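Probable M18 family aminopeptidase 1 (Thermotoga maritima, PDB 2GLF) probably acts as a metal-dependent aminopeptidase of the M18 family, cleaving residues from the N-terminus of peptides, and carries paired manganese ions in this crystal. Local coordinates at residues Ile93-Leu98 with Asp249-Ala254; His117-Ile122 with Glu278-Asp283. All coordinates share one frame; numbering follows the deposited sequence.

Both contacts join a chain end of the antiparallel sheet of six strands to the metal site, and their centres lie about 11 Å apart. Along the chain the segments alternate: 93-98, 117-122, 249-254, then 278-283. Segment 93-98 runs into strand 97-108 and 117-122 runs out of strand 111-119, neighbours in that sheet. Helix 248-263 supplies the other side of interaction 1, and the loop after strand 270-275 of the nine-stranded mixed sheet supplies that of interaction 2. One manganese is shared, bound by Asp249 and Glu279, while Asp94 OD1 probably hydrogen-bonds to both Tyr119 and Glu279. Remote pieces of sequence thus meet at one two-metal centre, consistent with the peptidase role of the family.

Interaction 1 of 2, residues Ile93-Leu98 with Asp249-Ala254; sequences IDSPRL and DDRICA. With MN (manganese (II) ion), chain F; MN (manganese (II) ion), chain E.
Ile93 and Arg251 bury the most surface here, and they meet through backbone and guanidinium. Arg251 NE and NH2 both turn to Ile93 O, which lies at the edge of the guanidinium near its plane. The two bonds are weak, NE at 3.0 Å and NH2 at 2.7 Å from that oxygen, because both N-H groups point well off line, at 123° and 130°. Ser95 comes over one face instead: its OG stands 3.0 Å above the guanidinium plane, shifted toward the rim, and makes no hydrogen bond to it. The Ile93 branch CG2, anti to the carbonyl carbon, meets Ala254 CB at 4.1 Å, and the side chain also packs on helix 33-45. Water 1 sits within hydrogen-bonding reach of Asp94 O, Asp249 O and Ser95 OG, though its protons may not serve every acceptor around it. Replacing Arg251 by an alanine would probably leave Ile93 O without its two donors and open a gap beneath Ser95. Asp249, two residues before Arg251, bridges the manganese pair through OD1 and OD2. The chemistry thus implies that the backbone behind a bridging carboxylate is linked to the neighbouring loop by a shared water and, through Arg251, by two weak bonds.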
# COMPACT_ATOMS: atom_id res chain seq x y z
N ILE A 93 -7.61 45.16 8.24
CA ILE A 93 -8.92 45.27 7.63
C ILE A 93 -9.08 44.46 6.35
O ILE A 93 -10.08 44.59 5.66
CB ILE A 93 -9.29 46.75 7.38
CG1 ILE A 93 -8.19 47.45 6.59
CG2 ILE A 93 -9.51 47.45 8.71
CD1 ILE A 93 -8.50 48.89 6.30
N ASP A 94 -8.09 43.63 6.03
CA ASP A 94 -8.21 42.79 4.85
C ASP A 94 -8.77 41.45 5.33
O ASP A 94 -8.52 41.04 6.47
CB ASP A 94 -6.85 42.58 4.18
CG ASP A 94 -5.86 41.87 5.07
OD1 ASP A 94 -5.21 40.92 4.59
OD2 ASP A 94 -5.73 42.27 6.26
N SER A 95 -9.52 40.76 4.47
CA SER A 95 -10.10 39.47 4.84
C SER A 95 -10.04 38.48 3.69
O SER A 95 -10.05 38.87 2.52
CB SER A 95 -11.57 39.64 5.24
OG SER A 95 -11.68 40.29 6.48
N PRO A 96 -9.96 37.17 4.00
CA PRO A 96 -9.90 36.20 2.90
C PRO A 96 -11.03 36.51 1.91
O PRO A 96 -12.15 36.88 2.29
CB PRO A 96 -10.07 34.87 3.63
CG PRO A 96 -9.28 35.11 4.89
CD PRO A 96 -9.75 36.50 5.30
N ARG A 97 -10.72 36.38 0.62
CA ARG A 97 -11.68 36.67 -0.43
C ARG A 97 -11.24 36.00 -1.72
O ARG A 97 -10.43 35.07 -1.71
CB ARG A 97 -11.73 38.18 -0.65
CG ARG A 97 -10.34 38.78 -0.90
CD ARG A 97 -10.38 40.30 -1.01
NE ARG A 97 -9.27 40.95 -0.32
CZ ARG A 97 -8.06 41.14 -0.85
NH1 ARG A 97 -7.78 40.72 -2.08
NH2 ARG A 97 -7.12 41.75 -0.13
N LEU A 98 -11.78 36.50 -2.83
CA LEU A 98 -11.42 36.01 -4.16
C LEU A 98 -11.16 37.27 -4.98
O LEU A 98 -11.92 38.24 -4.89
CB LEU A 98 -12.57 35.23 -4.79
CG LEU A 98 -13.09 33.94 -4.13
CD1 LEU A 98 -14.26 33.40 -4.94
CD2 LEU A 98 -11.98 32.91 -4.04
N ASP A 249 -13.27 38.55 10.90
CA ASP A 249 -11.87 38.34 11.21
C ASP A 249 -11.17 39.68 11.14
O ASP A 249 -10.75 40.13 10.07
CB ASP A 249 -11.20 37.36 10.26
CG ASP A 249 -9.77 37.00 10.71
OD1 ASP A 249 -9.06 37.89 11.23
OD2 ASP A 249 -9.35 35.84 10.52
N ASP A 250 -11.11 40.30 12.31
CA ASP A 250 -10.48 41.58 12.57
C ASP A 250 -11.18 42.88 12.28
O ASP A 250 -10.72 43.93 12.75
CB ASP A 250 -9.09 41.61 12.00
CG ASP A 250 -8.09 42.04 13.03
OD1 ASP A 250 -8.22 41.56 14.18
OD2 ASP A 250 -7.19 42.84 12.71
N ARG A 251 -12.26 42.87 11.52
CA ARG A 251 -12.96 44.14 11.32
C ARG A 251 -13.72 44.31 12.63
O ARG A 251 -14.18 45.40 12.97
CB ARG A 251 -13.91 44.10 10.12
CG ARG A 251 -13.19 43.83 8.81
CD ARG A 251 -13.85 44.48 7.61
NE ARG A 251 -12.99 44.36 6.44
CZ ARG A 251 -13.05 43.38 5.55
NH1 ARG A 251 -13.95 42.42 5.68
NH2 ARG A 251 -12.20 43.34 4.54
N ILE A 252 -13.84 43.21 13.37
CA ILE A 252 -14.52 43.23 14.66
C ILE A 252 -13.58 43.89 15.65
O ILE A 252 -14.01 44.52 16.61
CB ILE A 252 -14.85 41.81 15.16
CG1 ILE A 252 -15.84 41.90 16.33
CG2 ILE A 252 -13.59 41.10 15.62
CD1 ILE A 252 -16.44 40.58 16.74
N CYS A 253 -12.28 43.75 15.41
CA CYS A 253 -11.30 44.37 16.28
C CYS A 253 -11.05 45.78 15.81
O CYS A 253 -10.69 46.66 16.59
CB CYS A 253 -10.00 43.58 16.27
SG CYS A 253 -10.09 42.21 17.38
N ALA A 254 -11.25 46.00 14.51
CA ALA A 254 -11.07 47.32 13.93
C ALA A 254 -12.17 48.24 14.44
O ALA A 254 -11.92 49.39 14.79
CB ALA A 254 -11.12 47.23 12.42
MN MN F . -7.21 35.69 9.41
MN MN E . -6.82 37.99 11.81
O HOH W 1 -10.37 42.31 8.21
O HOH W 2 -12.11 41.56 2.27
O HOH W 3 -7.52 36.25 13.24

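Interaction 2 of 2, residues His117-Ile122 with Glu278-Asp283; sequences HYYGGI and EEIGSD. With MN (manganese (II) ion), chain F.
The ring of Tyr119 meets Glu279 and Ile280 on one side of its plane, and neither approach is squarely face or edge: Ile280 CG2 comes obliquely toward CE1, and Glu279 CB lies 3.8 Å from Tyr119 CE2. On the opposite face Arg97 makes a cation-pi contact. The Tyr118 ring has Gly120 O at its edge, in its plane. Both tyrosines belong to the end of strand 111-119, and Gly120 to Ile122 form an inverse gamma turn centred on Gly121; strand end and turn pack against the loop after strand 270-275 of the mixed sheet, which carries Glu279. With CG anti to the backbone N (chi1 172°), the Tyr119 ring is carried toward Glu279 and Ile280, whose side chains it crosses at about a right angle, and its OH probably hydrogen-bonds to Asp94 OD1. The ring and the Glu279 carboxylate planes stand 76° apart. Gly120 CA makes a CA-H...O contact of 3.5 Å with Glu279 O; a CB there would jam against the carbonyl O of Tyr119 and sit tight against Glu279 CB. The second subunit also covers part of the contact: Gly361 of that subunit packs on Ile280, and its Asp396 bonds to Tyr118 OH. Water 4 accepts from Gly121 N at 2.9 Å and donates to Glu279 OE1. Of the carboxylate oxygens, Glu279 OE2 is the nearer, 2.0 Å from the manganese, with OE1 at 2.6 Å.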
# COMPACT_ATOMS: atom_id res chain seq x y z
N HIS A 117 -8.66 34.36 -8.31
CA HIS A 117 -7.46 33.83 -7.69
C HIS A 117 -7.75 34.16 -6.22
O HIS A 117 -7.86 35.33 -5.86
CB HIS A 117 -6.24 34.57 -8.20
CG HIS A 117 -4.94 33.96 -7.78
ND1 HIS A 117 -4.65 33.66 -6.47
CD2 HIS A 117 -3.85 33.61 -8.50
CE1 HIS A 117 -3.43 33.15 -6.39
NE2 HIS A 117 -2.92 33.11 -7.61
N TYR A 118 -7.88 33.14 -5.38
CA TYR A 118 -8.20 33.38 -3.98
C TYR A 118 -7.11 34.09 -3.19
O TYR A 118 -5.92 33.94 -3.46
CB TYR A 118 -8.61 32.08 -3.30
CG TYR A 118 -7.50 31.10 -3.04
CD1 TYR A 118 -6.78 31.14 -1.84
CD2 TYR A 118 -7.18 30.12 -3.97
CE1 TYR A 118 -5.77 30.22 -1.59
CE2 TYR A 118 -6.18 29.19 -3.72
CZ TYR A 118 -5.47 29.25 -2.53
OH TYR A 118 -4.49 28.33 -2.28
N TYR A 119 -7.56 34.88 -2.22
CA TYR A 119 -6.68 35.66 -1.36
C TYR A 119 -6.77 35.18 0.08
O TYR A 119 -7.87 35.08 0.64
CB TYR A 119 -7.10 37.12 -1.44
CG TYR A 119 -6.39 38.03 -0.46
CD1 TYR A 119 -5.15 38.58 -0.76
CD2 TYR A 119 -6.97 38.35 0.76
CE1 TYR A 119 -4.52 39.42 0.12
CE2 TYR A 119 -6.34 39.19 1.66
CZ TYR A 119 -5.12 39.73 1.33
OH TYR A 119 -4.51 40.60 2.21
N GLY A 120 -5.63 34.89 0.69
CA GLY A 120 -5.64 34.43 2.07
C GLY A 120 -6.04 32.98 2.26
O GLY A 120 -6.17 32.21 1.29
N GLY A 121 -6.25 32.60 3.52
CA GLY A 121 -6.61 31.23 3.84
C GLY A 121 -8.08 30.83 3.81
O GLY A 121 -8.62 30.41 4.82
N ILE A 122 -8.72 30.97 2.65
CA ILE A 122 -10.13 30.57 2.51
C ILE A 122 -10.14 29.04 2.53
O ILE A 122 -9.12 28.42 2.23
CB ILE A 122 -10.71 31.01 1.14
CG1 ILE A 122 -10.04 30.20 0.02
CG2 ILE A 122 -10.49 32.49 0.93
CD1 ILE A 122 -10.63 30.42 -1.35
N GLU A 278 -2.49 41.59 5.88
CA GLU A 278 -2.08 40.70 6.97
C GLU A 278 -2.37 39.24 6.61
O GLU A 278 -1.56 38.36 6.87
CB GLU A 278 -2.80 41.05 8.27
CG GLU A 278 -3.79 39.99 8.73
CD GLU A 278 -3.16 38.83 9.46
OE1 GLU A 278 -3.88 37.84 9.75
OE2 GLU A 278 -1.95 38.90 9.76
N GLU A 279 -3.55 39.00 6.03
CA GLU A 279 -3.97 37.66 5.64
C GLU A 279 -3.04 36.97 4.65
O GLU A 279 -3.28 35.82 4.29
CB GLU A 279 -5.39 37.69 5.05
CG GLU A 279 -6.52 38.00 6.03
CD GLU A 279 -6.70 36.94 7.11
OE1 GLU A 279 -6.06 35.88 7.04
OE2 GLU A 279 -7.50 37.17 8.03
N ILE A 280 -2.00 37.66 4.18
CA ILE A 280 -1.04 37.04 3.25
C ILE A 280 0.40 37.20 3.72
O ILE A 280 1.34 36.94 2.97
CB ILE A 280 -1.17 37.61 1.79
CG1 ILE A 280 -1.04 39.13 1.76
CG2 ILE A 280 -2.49 37.17 1.18
CD1 ILE A 280 0.39 39.66 1.83
N GLY A 281 0.57 37.61 4.98
CA GLY A 281 1.91 37.78 5.53
C GLY A 281 2.31 39.21 5.86
O GLY A 281 3.31 39.43 6.53
N SER A 282 1.53 40.18 5.37
CA SER A 282 1.78 41.61 5.61
C SER A 282 2.87 42.23 4.72
O SER A 282 3.62 43.10 5.17
CB SER A 282 2.11 41.87 7.09
OG SER A 282 1.01 41.53 7.92
N ASP A 283 2.93 41.79 3.47
CA ASP A 283 3.90 42.30 2.51
C ASP A 283 3.22 43.37 1.66
O ASP A 283 2.05 43.24 1.30
CB ASP A 283 4.39 41.18 1.60
CG ASP A 283 5.15 40.10 2.35
OD1 ASP A 283 6.28 40.38 2.81
OD2 ASP A 283 4.61 38.98 2.49
MN MN F . -7.21 35.69 9.41
O HOH W 4 -4.86 34.34 5.37